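Local atomic coordinates of putative lipoprotein LppA (Mycobacterium tuberculosis, PDB entry 2V7S), a protein that is of unknown function but is probably a membrane-anchored lipoprotein of the cell envelope, confined to pathogenic mycobacteria. Residues A[69-74]-A[84-89]; A[118-123]-A[179-184]; A[126-131]-A[158-163]; A[75-80]-A[132-137]. All coordinates share one frame; numbering follows the deposited sequence.

Contact 1: residues A[69-74]-A[84-89]; sequences TARIIA and QTWKFD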
loop_
_atom_site.group_PDB
_atom_site.type_symbol
_atom_site.label_atom_id
_atom_site.label_comp_id
_atom_site.label_asym_id
_atom_site.label_seq_id
_atom_site.Cartn_x
_atom_site.Cartn_y
_atom_site.Cartn_z
ATOM N N THR A 69 -16.291 -21.949 18.456
ATOM C CA THR A 69 -16.254 -21.029 19.606
ATOM C C THR A 69 -17.632 -20.427 19.840
ATOM O O THR A 69 -18.051 -20.258 20.984
ATOM C CB THR A 69 -15.192 -19.930 19.405
ATOM O OG1 THR A 69 -13.905 -20.547 19.586
ATOM C CG2 THR A 69 -15.350 -18.790 20.450
ATOM N N ALA A 70 -18.333 -20.101 18.758
ATOM C CA ALA A 70 -19.701 -19.588 18.899
ATOM C C ALA A 70 -20.578 -20.603 19.616
ATOM O O ALA A 70 -21.379 -20.203 20.487
ATOM C CB ALA A 70 -20.330 -19.231 17.514
ATOM N N ARG A 71 -20.467 -21.884 19.212
ATOM C CA ARG A 71 -21.170 -23.012 19.876
ATOM C C ARG A 71 -20.818 -23.031 21.369
ATOM O O ARG A 71 -21.689 -23.124 22.221
ATOM C CB ARG A 71 -20.800 -24.360 19.238
ATOM C CG ARG A 71 -21.429 -25.633 19.936
ATOM C CD ARG A 71 -21.051 -26.985 19.213
ATOM N NE ARG A 71 -21.207 -26.877 17.747
ATOM C CZ ARG A 71 -20.198 -26.888 16.861
ATOM N NH1 ARG A 71 -18.936 -27.076 17.258
ATOM N NH2 ARG A 71 -20.449 -26.745 15.560
ATOM N N ILE A 72 -19.531 -22.951 21.676
ATOM C CA ILE A 72 -19.099 -22.976 23.072
ATOM C C ILE A 72 -19.768 -21.862 23.879
ATOM O O ILE A 72 -20.240 -22.101 25.016
ATOM C CB ILE A 72 -17.566 -22.888 23.176
ATOM C CG1 ILE A 72 -16.957 -24.235 22.758
ATOM C CG2 ILE A 72 -17.093 -22.542 24.635
ATOM C CD1 ILE A 72 -15.461 -24.143 22.453
ATOM N N ILE A 73 -19.750 -20.651 23.328
ATOM C CA ILE A 73 -20.348 -19.496 24.012
ATOM C C ILE A 73 -21.861 -19.728 24.199
ATOM O O ILE A 73 -22.402 -19.514 25.290
ATOM C CB ILE A 73 -20.102 -18.168 23.230
ATOM C CG1 ILE A 73 -18.616 -17.748 23.324
ATOM C CG2 ILE A 73 -21.020 -17.006 23.788
ATOM C CD1 ILE A 73 -18.183 -16.744 22.245
ATOM N N ALA A 74 -22.529 -20.103 23.110
ATOM C CA ALA A 74 -23.981 -20.283 23.113
ATOM C C ALA A 74 -24.371 -21.363 24.130
ATOM O O ALA A 74 -25.350 -21.195 24.856
ATOM C CB ALA A 74 -24.459 -20.643 21.688
ATOM N N GLN A 84 -32.998 -20.748 28.551
ATOM C CA GLN A 84 -32.439 -20.217 27.301
ATOM C C GLN A 84 -32.057 -21.349 26.335
ATOM O O GLN A 84 -31.581 -22.411 26.741
ATOM C CB GLN A 84 -31.294 -19.214 27.526
ATOM C CG GLN A 84 -30.772 -18.470 26.241
ATOM C CD GLN A 84 -31.799 -17.552 25.572
ATOM O OE1 GLN A 84 -31.813 -16.345 25.790
ATOM N NE2 GLN A 84 -32.621 -18.117 24.716
ATOM N N THR A 85 -32.342 -21.130 25.060
ATOM C CA THR A 85 -32.002 -22.075 24.006
ATOM C C THR A 85 -31.302 -21.310 22.849
ATOM O O THR A 85 -31.307 -20.073 22.808
ATOM C CB THR A 85 -33.279 -22.755 23.445
ATOM O OG1 THR A 85 -34.168 -21.760 22.920
ATOM C CG2 THR A 85 -34.016 -23.582 24.531
ATOM N N TRP A 86 -30.722 -22.048 21.916
ATOM C CA TRP A 86 -30.078 -21.440 20.758
ATOM C C TRP A 86 -30.054 -22.397 19.585
ATOM O O TRP A 86 -30.241 -23.605 19.744
ATOM C CB TRP A 86 -28.650 -20.980 21.083
ATOM C CG TRP A 86 -27.666 -22.101 21.307
ATOM C CD1 TRP A 86 -27.451 -22.795 22.471
ATOM C CD2 TRP A 86 -26.786 -22.665 20.335
ATOM N NE1 TRP A 86 -26.469 -23.747 22.278
ATOM C CE2 TRP A 86 -26.057 -23.700 20.972
ATOM C CE3 TRP A 86 -26.540 -22.396 18.988
ATOM C CZ2 TRP A 86 -25.070 -24.463 20.307
ATOM C CZ3 TRP A 86 -25.566 -23.160 18.304
ATOM C CH2 TRP A 86 -24.832 -24.173 18.985
ATOM N N LYS A 87 -29.825 -21.833 18.403
ATOM C CA LYS A 87 -29.508 -22.623 17.206
ATOM C C LYS A 87 -28.617 -21.763 16.307
ATOM O O LYS A 87 -28.615 -20.527 16.424
ATOM C CB LYS A 87 -30.791 -23.001 16.454
ATOM C CG LYS A 87 -31.560 -21.805 15.875
ATOM C CD LYS A 87 -32.883 -22.233 15.194
ATOM C CE LYS A 87 -33.464 -21.101 14.360
ATOM N NZ LYS A 87 -34.522 -21.591 13.342
ATOM N N PHE A 88 -27.870 -22.416 15.418
ATOM C CA PHE A 88 -27.292 -21.729 14.310
ATOM C C PHE A 88 -28.419 -21.298 13.407
ATOM O O PHE A 88 -29.338 -22.043 13.151
ATOM C CB PHE A 88 -26.284 -22.602 13.571
ATOM C CG PHE A 88 -25.019 -22.771 14.325
ATOM C CD1 PHE A 88 -24.617 -24.026 14.765
ATOM C CD2 PHE A 88 -24.237 -21.656 14.626
ATOM C CE1 PHE A 88 -23.405 -24.170 15.503
ATOM C CE2 PHE A 88 -23.051 -21.773 15.336
ATOM C CZ PHE A 88 -22.640 -23.039 15.787
ATOM N N ASP A 89 -28.363 -20.060 12.954
ATOM C CA ASP A 89 -29.384 -19.524 12.068
ATOM C C ASP A 89 -29.446 -20.421 10.838
ATOM O O ASP A 89 -28.439 -20.678 10.206
ATOM C CB ASP A 89 -28.970 -18.109 11.687
ATOM C CG ASP A 89 -30.062 -17.316 10.988
ATOM O OD1 ASP A 89 -30.969 -17.876 10.317
ATOM O OD2 ASP A 89 -29.975 -16.077 11.116
#

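Contact 2: residues A[118-123]-A[179-184]; sequences NSVMFG and ATLNIT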
loop_
_atom_site.group_PDB
_atom_site.type_symbol
_atom_site.label_atom_id
_atom_site.label_comp_id
_atom_site.label_asym_id
_atom_site.label_seq_id
_atom_site.Cartn_x
_atom_site.Cartn_y
_atom_site.Cartn_z
ATOM N N ASN A 118 -20.690 -19.105 11.923
ATOM C CA ASN A 118 -22.138 -19.277 11.666
ATOM C C ASN A 118 -22.893 -18.476 12.737
ATOM O O ASN A 118 -22.598 -18.623 13.930
ATOM C CB ASN A 118 -22.561 -20.747 11.738
ATOM C CG ASN A 118 -21.902 -21.619 10.676
ATOM O OD1 ASN A 118 -21.152 -21.157 9.828
ATOM N ND2 ASN A 118 -22.175 -22.900 10.743
ATOM N N SER A 119 -23.826 -17.629 12.304
ATOM C CA SER A 119 -24.663 -16.829 13.204
ATOM C C SER A 119 -25.480 -17.703 14.180
ATOM O O SER A 119 -26.028 -18.727 13.801
ATOM C CB SER A 119 -25.642 -15.957 12.421
ATOM O OG SER A 119 -24.966 -15.201 11.416
ATOM N N VAL A 120 -25.539 -17.261 15.431
ATOM C CA VAL A 120 -26.231 -17.950 16.501
ATOM C C VAL A 120 -27.485 -17.127 16.798
ATOM O O VAL A 120 -27.384 -15.903 16.938
ATOM C CB VAL A 120 -25.356 -18.057 17.758
ATOM C CG1 VAL A 120 -26.227 -18.370 18.990
ATOM C CG2 VAL A 120 -24.255 -19.166 17.594
HETATM N N MSE A 121 -28.652 -17.789 16.856
HETATM C CA MSE A 121 -29.911 -17.137 17.240
HETATM C C MSE A 121 -30.396 -17.693 18.585
HETATM O O MSE A 121 -30.578 -18.912 18.701
HETATM C CB MSE A 121 -30.974 -17.497 16.213
HETATM C CG MSE A 121 -32.358 -16.973 16.579
HETATM SE SE MSE A 121 -32.432 -15.081 16.160
HETATM C CE MSE A 121 -32.366 -15.277 14.174
ATOM N N PHE A 122 -30.668 -16.837 19.576
ATOM C CA PHE A 122 -31.145 -17.355 20.878
ATOM C C PHE A 122 -32.679 -17.450 20.833
ATOM O O PHE A 122 -33.312 -16.744 20.069
ATOM C CB PHE A 122 -30.664 -16.501 22.065
ATOM C CG PHE A 122 -29.161 -16.585 22.290
ATOM C CD1 PHE A 122 -28.319 -15.618 21.749
ATOM C CD2 PHE A 122 -28.614 -17.628 23.031
ATOM C CE1 PHE A 122 -26.920 -15.700 21.936
ATOM C CE2 PHE A 122 -27.196 -17.742 23.210
ATOM C CZ PHE A 122 -26.376 -16.729 22.664
ATOM N N GLY A 123 -33.244 -18.373 21.599
ATOM C CA GLY A 123 -34.685 -18.629 21.581
ATOM C C GLY A 123 -35.443 -17.504 22.257
ATOM O O GLY A 123 -36.453 -16.983 21.719
ATOM N N ALA A 179 -32.370 -11.923 20.064
ATOM C CA ALA A 179 -30.960 -11.880 20.379
ATOM C C ALA A 179 -30.089 -12.783 19.509
ATOM O O ALA A 179 -30.443 -13.933 19.240
ATOM C CB ALA A 179 -30.731 -12.193 21.855
ATOM N N THR A 180 -28.944 -12.248 19.075
ATOM C CA THR A 180 -28.018 -13.015 18.255
ATOM C C THR A 180 -26.628 -12.893 18.843
ATOM O O THR A 180 -26.343 -11.962 19.591
ATOM C CB THR A 180 -28.008 -12.491 16.787
ATOM O OG1 THR A 180 -27.685 -11.084 16.774
ATOM C CG2 THR A 180 -29.380 -12.699 16.126
ATOM N N LEU A 181 -25.774 -13.855 18.503
ATOM C CA LEU A 181 -24.364 -13.762 18.719
ATOM C C LEU A 181 -23.656 -13.837 17.356
ATOM O O LEU A 181 -23.904 -14.777 16.550
ATOM C CB LEU A 181 -23.904 -14.960 19.619
ATOM C CG LEU A 181 -22.416 -15.245 19.734
ATOM C CD1 LEU A 181 -21.712 -14.071 20.450
ATOM C CD2 LEU A 181 -22.115 -16.588 20.480
ATOM N N ASN A 182 -22.742 -12.880 17.109
ATOM C CA ASN A 182 -21.932 -12.952 15.911
ATOM C C ASN A 182 -20.464 -12.790 16.244
ATOM O O ASN A 182 -20.132 -12.179 17.250
ATOM C CB ASN A 182 -22.365 -11.905 14.910
ATOM C CG ASN A 182 -23.613 -12.312 14.184
ATOM O OD1 ASN A 182 -23.554 -13.116 13.242
ATOM N ND2 ASN A 182 -24.757 -11.777 14.614
ATOM N N ILE A 183 -19.620 -13.388 15.410
ATOM C CA ILE A 183 -18.190 -13.294 15.602
ATOM C C ILE A 183 -17.541 -13.146 14.242
ATOM O O ILE A 183 -17.827 -13.939 13.316
ATOM C CB ILE A 183 -17.602 -14.575 16.296
ATOM C CG1 ILE A 183 -18.368 -14.963 17.577
ATOM C CG2 ILE A 183 -16.085 -14.395 16.603
ATOM C CD1 ILE A 183 -17.979 -16.331 18.115
ATOM N N THR A 184 -16.632 -12.185 14.144
ATOM C CA THR A 184 -15.814 -12.035 12.959
ATOM C C THR A 184 -14.377 -12.157 13.416
ATOM O O THR A 184 -14.004 -11.635 14.478
ATOM C CB THR A 184 -16.044 -10.651 12.319
ATOM O OG1 THR A 184 -17.427 -10.551 11.986
ATOM C CG2 THR A 184 -15.243 -10.498 11.030
HETATM O O HOH W 1 -21.805 -16.577 15.912
HETATM O O HOH W 2 -33.845 -13.883 21.133
#

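Contact 3: residues A[126-131]-A[158-163]; sequences FSAEDF and AKRDYD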
loop_
_atom_site.group_PDB
_atom_site.type_symbol
_atom_site.label_atom_id
_atom_site.label_comp_id
_atom_site.label_asym_id
_atom_site.label_seq_id
_atom_site.Cartn_x
_atom_site.Cartn_y
_atom_site.Cartn_z
ATOM N N PHE A 126 -33.090 -11.724 26.474
ATOM C CA PHE A 126 -32.445 -11.660 27.779
ATOM C C PHE A 126 -33.015 -10.484 28.556
ATOM O O PHE A 126 -33.247 -9.418 27.979
ATOM C CB PHE A 126 -30.944 -11.404 27.575
ATOM C CG PHE A 126 -30.218 -12.527 26.899
ATOM C CD1 PHE A 126 -30.013 -12.518 25.528
ATOM C CD2 PHE A 126 -29.676 -13.585 27.645
ATOM C CE1 PHE A 126 -29.307 -13.563 24.892
ATOM C CE2 PHE A 126 -28.987 -14.648 27.009
ATOM C CZ PHE A 126 -28.799 -14.623 25.618
ATOM N N SER A 127 -33.254 -10.677 29.854
ATOM C CA SER A 127 -33.460 -9.553 30.770
ATOM C C SER A 127 -32.114 -8.828 30.924
ATOM O O SER A 127 -31.089 -9.306 30.435
ATOM C CB SER A 127 -33.914 -10.065 32.137
ATOM O OG SER A 127 -32.818 -10.751 32.744
ATOM N N ALA A 128 -32.116 -7.681 31.611
ATOM C CA ALA A 128 -30.868 -6.949 31.900
ATOM C C ALA A 128 -29.870 -7.795 32.684
ATOM O O ALA A 128 -28.678 -7.855 32.341
ATOM C CB ALA A 128 -31.176 -5.629 32.642
ATOM N N GLU A 129 -30.359 -8.501 33.700
ATOM C CA GLU A 129 -29.474 -9.353 34.519
ATOM C C GLU A 129 -28.896 -10.529 33.721
ATOM O O GLU A 129 -27.689 -10.822 33.790
ATOM C CB GLU A 129 -30.224 -9.873 35.748
ATOM C CG GLU A 129 -29.362 -10.100 36.973
ATOM N N ASP A 130 -29.749 -11.213 32.978
ATOM C CA ASP A 130 -29.285 -12.327 32.176
ATOM C C ASP A 130 -28.343 -11.867 31.069
ATOM O O ASP A 130 -27.416 -12.581 30.701
ATOM C CB ASP A 130 -30.457 -13.176 31.664
ATOM C CG ASP A 130 -31.175 -13.925 32.805
ATOM O OD1 ASP A 130 -30.535 -14.161 33.861
ATOM O OD2 ASP A 130 -32.374 -14.246 32.673
ATOM N N PHE A 131 -28.580 -10.675 30.548
ATOM C CA PHE A 131 -27.712 -10.125 29.519
ATOM C C PHE A 131 -26.279 -9.910 30.039
ATOM O O PHE A 131 -25.327 -10.255 29.350
ATOM C CB PHE A 131 -28.274 -8.844 28.905
ATOM C CG PHE A 131 -27.570 -8.435 27.612
ATOM C CD1 PHE A 131 -26.622 -7.423 27.614
ATOM C CD2 PHE A 131 -27.880 -9.076 26.399
ATOM C CE1 PHE A 131 -25.955 -7.047 26.428
ATOM C CE2 PHE A 131 -27.224 -8.710 25.199
ATOM C CZ PHE A 131 -26.267 -7.698 25.214
ATOM N N ALA A 158 -35.416 -1.881 25.313
ATOM C CA ALA A 158 -35.489 -1.663 23.860
ATOM C C ALA A 158 -34.369 -2.338 23.053
ATOM O O ALA A 158 -34.625 -2.858 21.964
ATOM C CB ALA A 158 -35.548 -0.177 23.543
ATOM N N LYS A 159 -33.142 -2.318 23.587
ATOM C CA LYS A 159 -31.990 -2.848 22.911
ATOM C C LYS A 159 -30.876 -3.129 23.899
ATOM O O LYS A 159 -30.639 -2.343 24.838
ATOM C CB LYS A 159 -31.476 -1.842 21.881
ATOM N N ARG A 160 -30.198 -4.245 23.693
ATOM C CA ARG A 160 -29.028 -4.566 24.485
ATOM C C ARG A 160 -27.933 -4.995 23.535
ATOM O O ARG A 160 -28.154 -5.833 22.647
ATOM C CB ARG A 160 -29.298 -5.657 25.532
ATOM C CG ARG A 160 -30.635 -5.522 26.302
ATOM C CD ARG A 160 -30.746 -6.614 27.369
ATOM N NE ARG A 160 -32.091 -6.658 27.965
ATOM C CZ ARG A 160 -32.579 -5.799 28.864
ATOM N NH1 ARG A 160 -31.853 -4.803 29.335
ATOM N NH2 ARG A 160 -33.815 -5.949 29.297
ATOM N N ASP A 161 -26.755 -4.415 23.742
ATOM C CA ASP A 161 -25.617 -4.622 22.859
ATOM C C ASP A 161 -24.392 -4.794 23.741
ATOM O O ASP A 161 -24.215 -4.044 24.722
ATOM C CB ASP A 161 -25.436 -3.396 21.991
ATOM C CG ASP A 161 -24.438 -3.606 20.888
ATOM O OD1 ASP A 161 -24.008 -4.759 20.651
ATOM O OD2 ASP A 161 -24.109 -2.606 20.234
ATOM N N TYR A 162 -23.591 -5.792 23.413
ATOM C CA TYR A 162 -22.302 -5.989 24.035
ATOM C C TYR A 162 -21.339 -6.337 22.933
ATOM O O TYR A 162 -21.523 -7.329 22.227
ATOM C CB TYR A 162 -22.316 -7.105 25.105
ATOM C CG TYR A 162 -20.937 -7.321 25.685
ATOM C CD1 TYR A 162 -20.167 -8.406 25.290
ATOM C CD2 TYR A 162 -20.383 -6.406 26.595
ATOM C CE1 TYR A 162 -18.882 -8.604 25.781
ATOM C CE2 TYR A 162 -19.079 -6.600 27.101
ATOM C CZ TYR A 162 -18.355 -7.709 26.686
ATOM O OH TYR A 162 -17.075 -7.947 27.121
ATOM N N ASP A 163 -20.283 -5.537 22.792
ATOM C CA ASP A 163 -19.340 -5.789 21.706
ATOM C C ASP A 163 -17.931 -5.764 22.324
ATOM O O ASP A 163 -17.639 -4.892 23.147
ATOM C CB ASP A 163 -19.533 -4.696 20.650
ATOM C CG ASP A 163 -18.739 -4.942 19.375
ATOM O OD1 ASP A 163 -17.534 -4.640 19.362
ATOM O OD2 ASP A 163 -19.339 -5.405 18.372
HETATM O O HOH W 3 -35.958 -7.432 27.416
#

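Contact 4: residues A[75-80]-A[132-137]; sequences DRVSAA and KIAANI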
loop_
_atom_site.group_PDB
_atom_site.type_symbol
_atom_site.label_atom_id
_atom_site.label_comp_id
_atom_site.label_asym_id
_atom_site.label_seq_id
_atom_site.Cartn_x
_atom_site.Cartn_y
_atom_site.Cartn_z
ATOM N N ASP A 75 -23.618 -22.462 24.176
ATOM C CA ASP A 75 -23.860 -23.556 25.138
ATOM C C ASP A 75 -23.698 -23.112 26.584
ATOM O O ASP A 75 -24.552 -23.397 27.401
ATOM C CB ASP A 75 -22.968 -24.782 24.871
ATOM C CG ASP A 75 -23.534 -25.666 23.784
ATOM O OD1 ASP A 75 -24.752 -25.618 23.565
ATOM O OD2 ASP A 75 -22.788 -26.421 23.156
ATOM N N ARG A 76 -22.629 -22.401 26.874
ATOM C CA ARG A 76 -22.336 -21.871 28.201
ATOM C C ARG A 76 -23.425 -20.829 28.583
ATOM O O ARG A 76 -23.885 -20.779 29.722
ATOM C CB ARG A 76 -20.943 -21.204 28.177
ATOM C CG ARG A 76 -19.702 -22.185 28.170
ATOM C CD ARG A 76 -18.430 -21.388 28.443
ATOM N NE ARG A 76 -18.537 -20.890 29.816
ATOM C CZ ARG A 76 -17.871 -19.875 30.340
ATOM N NH1 ARG A 76 -18.103 -19.544 31.604
ATOM N NH2 ARG A 76 -16.989 -19.197 29.624
ATOM N N VAL A 77 -23.846 -20.026 27.607
ATOM C CA VAL A 77 -24.897 -19.028 27.865
ATOM C C VAL A 77 -26.199 -19.720 28.227
ATOM O O VAL A 77 -26.830 -19.388 29.230
ATOM C CB VAL A 77 -25.091 -18.020 26.695
ATOM C CG1 VAL A 77 -26.357 -17.186 26.927
ATOM C CG2 VAL A 77 -23.881 -17.097 26.613
ATOM N N SER A 78 -26.589 -20.690 27.416
ATOM C CA SER A 78 -27.805 -21.472 27.651
ATOM C C SER A 78 -27.750 -22.249 28.966
ATOM O O SER A 78 -28.780 -22.418 29.634
ATOM C CB SER A 78 -28.041 -22.424 26.489
ATOM O OG SER A 78 -28.338 -21.676 25.319
ATOM N N ALA A 79 -26.563 -22.701 29.362
ATOM C CA ALA A 79 -26.432 -23.432 30.622
ATOM C C ALA A 79 -26.412 -22.514 31.860
ATOM O O ALA A 79 -26.742 -22.940 32.973
ATOM C CB ALA A 79 -25.238 -24.349 30.591
ATOM N N ALA A 80 -26.061 -21.247 31.666
ATOM C CA ALA A 80 -26.017 -20.288 32.767
ATOM C C ALA A 80 -27.406 -19.682 32.996
ATOM O O ALA A 80 -27.713 -19.217 34.101
ATOM C CB ALA A 80 -24.968 -19.190 32.481
ATOM N N LYS A 132 -26.149 -9.367 31.249
ATOM C CA LYS A 132 -24.837 -9.184 31.868
ATOM C C LYS A 132 -24.152 -10.531 32.048
ATOM O O LYS A 132 -22.956 -10.650 31.823
ATOM C CB LYS A 132 -24.932 -8.468 33.226
ATOM C CG LYS A 132 -25.671 -7.131 33.231
ATOM C CD LYS A 132 -25.444 -6.375 34.573
ATOM C CE LYS A 132 -26.745 -5.773 35.168
ATOM N NZ LYS A 132 -27.114 -4.361 34.769
ATOM N N ILE A 133 -24.900 -11.552 32.461
ATOM C CA ILE A 133 -24.320 -12.890 32.567
ATOM C C ILE A 133 -23.798 -13.398 31.219
ATOM O O ILE A 133 -22.659 -13.891 31.097
ATOM C CB ILE A 133 -25.301 -13.896 33.236
ATOM C CG1 ILE A 133 -25.434 -13.606 34.734
ATOM C CG2 ILE A 133 -24.838 -15.353 33.000
ATOM C CD1 ILE A 133 -26.803 -13.956 35.305
ATOM N N ALA A 134 -24.622 -13.279 30.183
ATOM C CA ALA A 134 -24.220 -13.783 28.869
ATOM C C ALA A 134 -23.012 -12.981 28.356
ATOM O O ALA A 134 -22.094 -13.553 27.747
ATOM C CB ALA A 134 -25.374 -13.669 27.902
ATOM N N ALA A 135 -23.045 -11.660 28.562
ATOM C CA ALA A 135 -21.958 -10.764 28.118
ATOM C C ALA A 135 -20.604 -11.127 28.803
ATOM O O ALA A 135 -19.537 -11.015 28.196
ATOM C CB ALA A 135 -22.325 -9.296 28.404
ATOM N N ASN A 136 -20.673 -11.522 30.079
ATOM C CA ASN A 136 -19.493 -11.977 30.805
ATOM C C ASN A 136 -18.925 -13.257 30.190
ATOM O O ASN A 136 -17.714 -13.450 30.111
ATOM C CB ASN A 136 -19.797 -12.215 32.282
ATOM C CG ASN A 136 -18.538 -12.499 33.077
ATOM O OD1 ASN A 136 -17.606 -11.694 33.064
ATOM N ND2 ASN A 136 -18.473 -13.677 33.720
ATOM N N ILE A 137 -19.807 -14.130 29.749
ATOM C CA ILE A 137 -19.358 -15.343 29.089
ATOM C C ILE A 137 -18.698 -15.006 27.752
ATOM O O ILE A 137 -17.630 -15.531 27.442
ATOM C CB ILE A 137 -20.515 -16.369 28.927
ATOM C CG1 ILE A 137 -20.926 -16.907 30.298
ATOM C CG2 ILE A 137 -20.087 -17.525 28.026
ATOM C CD1 ILE A 137 -22.405 -17.410 30.342
#

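Contact 1: residues A[69-74]-A[84-89]
Ala74 and Trp86 close an alpha-beta hairpin: helix 59-80 runs to the turn, and the chain returns as strand 86-88, an outermost strand of the antiparallel sheet, almost antiparallel to the helix (169°) with the short axes 9.6 Å apart. Trp86 carries the join. Its CG sits between the backbone N and the carbonyl carbon (chi1 70°), which stands the indole up between strand and helix. The methyl of Ala74 rests squarely on one indole face, a CH-pi contact in which CB is 3.4 Å from the centroid of the Trp86 five-membered ring. The far end of the indole meets the stem of Arg71, whose CG is 3.8 Å from Trp86 CH2. Trp86 CZ3 also stands over the centre of the Phe88 ring, 3.6 Å above its plane, so the two strand aromatics brace each other. Phe88 in turn receives Ala70 CB at its edge, 4.3 Å from CE2, while the Arg71 guanidinium passes nearly perpendicular to the ring, NH2 3.9 Å from Phe88 CE1. Val120 of the next strand adds to this apolar layer. The indole N-H is satisfied by the facing helix: Trp86 NE1 is hydrogen-bonded to Asp75 OD1.

Contact 2: residues A[118-123]-A[179-184]
Val120 and Leu181 set CG1 and CG, respectively, anti to the backbone N (chi1 162° and 167°), which lays their side chains side by side on the helix-facing side of the sheet, CB to CB 3.9 Å. They form an antiparallel hydrogen-bonded pair joining strands 120-122 and 179-184 inside the six-stranded sheet: Val120 N donates to Leu181 O at 3.2 Å and Leu181 N returns a bond to Val120 O at 3.0 Å. Phe122 N adds a nearly straight bond to Ala179 O (2.9 Å, 176° at the hydrogen). On the same side as Val120, Phe122 sends its ring across Leu181, CE1 3.9 Å from Leu181 CB, while Val120 CG1 lies over the rim of one ring face. Helix 59-80 covers this layer through Ala74 against Val120 and Ile73 against Leu181. The other face holds the non-hydrogen-bonded pair Met121 and Thr180. The selenomethionine chain, bent back at two torsions, brings SE to 3.9 Å from Thr180 CG2. Where strand 120-122 ends and 179-184 begins, one water bridges the chains, 2.7 Å from Ala179 N and also bonded to Phe122 O. At the other end Ser119 OG, which is hydrogen-bonded to Asp98, lies 3.1 Å from Asn182 OD1. The contact is thus lopsided in character: backbone bonds fix the register, hydrocarbon and aromatic groups fill the side under helix 59-80, and polar side-chain groups and water gather toward its ends.

Contact 3: residues A[126-131]-A[158-163]
Phe126 O, the carbonyl just ahead of helix 128-143, receives Arg160 NE at 3.0 Å; a water adds a weak bond to the same oxygen and accepts from Arg160 NH2. The arginine bond is somewhat bent, 145° at the hydrogen, and NE comes in from above the carbonyl plane, 40° out of it. The guanidinium at the same time lies flat against the Ser127-Ala128 peptide: Ala128 N is 3.3 Å above its plane and over its centre, and Ala128 CB lies 3.5 Å from Arg160 NH1. Arg160 reaches this place from strand 160-166 by a chain extended from CG to NE, and the chain passes alongside Phe131 in the opposite sense. Phe131, with CG anti to the backbone N (chi1 -166°), drops its ring onto the strand. Arg160 CB sits over the ring centre in a CH-pi contact, 3.5 Å from the centroid of Phe131, and CD packs against Phe131 CB. The far rim meets Tyr162, two residues on along the strand, Phe131 CE1 lying 3.9 Å from Tyr162 CB, and Leu173 of strand 169-175 also touches the ring. At the start of the helix Ser127 is the N-cap, its OG accepting from Asp130 N at 3.1 Å. The first turn of the helix is therefore seated on the sheet by one arginine used twice, hydrocarbon stem against an aromatic face and charged end against the backbone. A positive group so near a helix N-terminus is probably unfavourable in itself, a cost that the Phe126 carbonyl would partly repay.

Contact 4: residues A[75-80]-A[132-137]
Ile137 fills the seam between helices 59-80 and 128-143, with Val77 and Arg76 taking most of the burial on the facing helix. The helices run roughly antiparallel, 149° between their directions, their short axes 9.4 Å apart. Ile137 holds CG1 anti to its carbonyl carbon (chi1 -68°), and the two branches part. CD1 enters the last turn of helix 59-80, 3.7 Å from Arg76 O, 3.8 Å from Ala80 CB and 4.0 Å from Val77 CG2. CG2 turns instead to Arg76, 3.8 Å from its CB, and lies over one face of its guanidinium toward the rim. Arg76 makes this possible by a bend at chi3 (66°), which folds the charged end back across the isoleucine; the same end reaches on to Glu140 and Glu141 of helix 128-143, salt-bridged to both through NH2. On the side of Ile137 nearer the sheet, Val77 straddles the small Ala134, with CG1 3.8 Å from Ala134 CB and CG2 close behind. Consistent with that small residue, the backbones come closest here, 5.4 Å between the CA atoms of Val77 and Ala134. Ala80 finishes the row, its CB 3.9 Å from Ile133 CG2, and Phe126 packs beneath against both Val77 and Ala134. The middle of the seam is thus mainly apolar, with methyl groups packed on one another and one of them on a backbone carbonyl, while at its margin Arg76 serves both as hydrophobic cover and, through the two glutamates beyond the 132-137 segment, as a charged link between the helices.

The four contacts build one layered unit, two helices lying on the same face of a six-stranded antiparallel sheet. Contacts 1 and 4 use successive parts of helix 59-80, with centres about 10 Å apart; contacts 3 and 4 share helix 128-143, about 11 Å apart. Contacts 1 and 2 are about 7 Å apart and meet through the neighbouring strands 86-88 and 120-122. Along the chain contact 1 closes first, contact 3 forms within the span between the two segments of contact 2, and contact 4 crosses all three. Phe126 bridges contacts 2, 3 and 4 by touching Ala179, Val77 and Ala134, so helix-helix and helix-sheet packing merge into a single continuous core.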